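Local atomic coordinates of PbSGBP-B lipoprotein (Prevotella bryantii B14, PDB entry 6D2Y), a protein that probably binds polysaccharide as a surface lipoprotein of a polysaccharide utilization locus, and carries a magnesium ion. Residues A[154-157]-A[163-166]. Residues are numbered along the deposited sequence; the frame is centred on the assembly and turned at random.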
loop_
_atom_site.group_PDB
_atom_site.type_symbol
_atom_site.label_atom_id
_atom_site.label_comp_id
_atom_site.label_asym_id
_atom_site.label_seq_id
_atom_site.Cartn_x
_atom_site.Cartn_y
_atom_site.Cartn_z
ATOM N N ASP A 154 -9.685 -5.255 0.918
ATOM C CA ASP A 154 -10.468 -6.445 0.626
ATOM C C ASP A 154 -11.300 -6.802 1.847
ATOM O O ASP A 154 -10.988 -6.406 2.974
ATOM C CB ASP A 154 -9.573 -7.621 0.219
ATOM C CG ASP A 154 -10.304 -8.641 -0.633
ATOM O OD1 ASP A 154 -11.553 -8.640 -0.619
ATOM O OD2 ASP A 154 -9.633 -9.442 -1.315
ATOM N N TYR A 155 -12.372 -7.558 1.597
ATOM C CA TYR A 155 -13.260 -8.061 2.647
ATOM C C TYR A 155 -13.873 -6.922 3.462
ATOM O O TYR A 155 -13.975 -6.994 4.688
ATOM C CB TYR A 155 -12.534 -9.061 3.551
ATOM C CG TYR A 155 -11.988 -10.251 2.794
ATOM C CD1 TYR A 155 -10.619 -10.421 2.617
ATOM C CD2 TYR A 155 -12.842 -11.199 2.245
ATOM C CE1 TYR A 155 -10.119 -11.505 1.918
ATOM C CE2 TYR A 155 -12.350 -12.284 1.546
ATOM C CZ TYR A 155 -10.989 -12.433 1.385
ATOM O OH TYR A 155 -10.501 -13.514 0.689
ATOM N N PHE A 156 -14.286 -5.860 2.770
ATOM C CA PHE A 156 -15.080 -4.790 3.373
ATOM C C PHE A 156 -16.544 -5.171 3.201
ATOM O O PHE A 156 -17.187 -4.834 2.207
ATOM C CB PHE A 156 -14.775 -3.445 2.727
ATOM C CG PHE A 156 -13.350 -2.998 2.887
ATOM C CD1 PHE A 156 -12.644 -3.280 4.044
ATOM C CD2 PHE A 156 -12.720 -2.291 1.876
ATOM C CE1 PHE A 156 -11.332 -2.866 4.189
ATOM C CE2 PHE A 156 -11.411 -1.875 2.013
ATOM C CZ PHE A 156 -10.715 -2.163 3.172
ATOM N N LEU A 157 -17.079 -5.895 4.178
ATOM C CA LEU A 157 -18.436 -6.421 4.111
ATOM C C LEU A 157 -19.291 -5.758 5.183
ATOM O O LEU A 157 -18.972 -5.834 6.376
ATOM C CB LEU A 157 -18.435 -7.941 4.264
ATOM C CG LEU A 157 -17.280 -8.628 3.532
ATOM C CD1 LEU A 157 -17.089 -10.054 4.020
ATOM C CD2 LEU A 157 -17.506 -8.592 2.026
ATOM N N PRO A 163 -22.774 -3.431 11.236
ATOM C CA PRO A 163 -22.228 -2.471 10.271
ATOM C C PRO A 163 -20.713 -2.371 10.358
ATOM O O PRO A 163 -20.124 -2.444 11.439
ATOM C CB PRO A 163 -22.890 -1.144 10.676
ATOM C CG PRO A 163 -23.926 -1.499 11.734
ATOM C CD PRO A 163 -23.440 -2.759 12.361
ATOM N N LEU A 164 -20.082 -2.205 9.195
ATOM C CA LEU A 164 -18.666 -1.869 9.160
ATOM C C LEU A 164 -18.472 -0.455 9.684
ATOM O O LEU A 164 -19.274 0.441 9.413
ATOM C CB LEU A 164 -18.112 -2.007 7.737
ATOM C CG LEU A 164 -16.624 -1.764 7.425
ATOM C CD1 LEU A 164 -16.251 -2.462 6.126
ATOM C CD2 LEU A 164 -16.257 -0.281 7.323
ATOM N N GLU A 165 -17.402 -0.258 10.448
ATOM C CA GLU A 165 -17.114 1.045 11.023
ATOM C C GLU A 165 -15.641 1.371 10.841
ATOM O O GLU A 165 -14.790 0.479 10.773
ATOM C CB GLU A 165 -17.484 1.098 12.508
ATOM C CG GLU A 165 -18.956 0.860 12.779
ATOM C CD GLU A 165 -19.324 1.111 14.224
ATOM O OE1 GLU A 165 -18.759 0.431 15.106
ATOM O OE2 GLU A 165 -20.173 1.993 14.475
ATOM N N ILE A 166 -15.357 2.663 10.753
ATOM C CA ILE A 166 -13.998 3.186 10.702
ATOM C C ILE A 166 -13.780 3.961 11.992
ATOM O O ILE A 166 -14.458 4.964 12.246
ATOM C CB ILE A 166 -13.771 4.074 9.472
ATOM C CG1 ILE A 166 -13.994 3.274 8.186
ATOM C CG2 ILE A 166 -12.377 4.680 9.508
ATOM C CD1 ILE A 166 -13.321 3.875 6.963
#
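Leu164 meets Phe156 through one methyl: CD1 sits 3.8 Å from CA of Phe156, and the same CD1 is 3.8 Å from CB of Phe156. The methyl thus bears on the root of the phenylalanine and approaches its ring obliquely. Next along the chain, the backbone N of Leu157 lies 4.0 Å from Leu164 CD1, while Leu164 CB comes no nearer than 4.2 Å to Leu157 O. No hydrogen bond crosses between 154-157 and 163-166, so the contact is purely van der Waals, with 114 Å² buried in total. Leu164 reaches across because its CG stands anti to the backbone N (chi1 -178°), extending a side chain whose CB already points toward 154-157.

Both segments fall in the IPT/TIG region, an immunoglobulin-like β-sandwich of the E-set clan. Here the loop leaving strand 148-154 of one sheet meets the entry to strand 165-168 of the other, and Phe156 and Leu164 both touch Val203 of strand 200-205 and Ile187 of strand 186-190, so the pair lies in the apolar interior between the two sheets.

Outward from this pair, Lys184, between strands 179-182 and 186-190, is backbone-bonded to Phe156 and forms a salt bridge with Asp154 OD1. On the Leu164 side, its backbone N is hydrogen-bonded to OD1 of Asp158, in the connecting loop. Two residues before Phe156, Asp154 OD1 accepts a bent hydrogen bond from Tyr155 N (130° at the hydrogen) on its anti side, 22° out of the carboxylate plane. The same oxygen stands over the centre of one face of the Tyr155 ring, 3.7 Å above its plane.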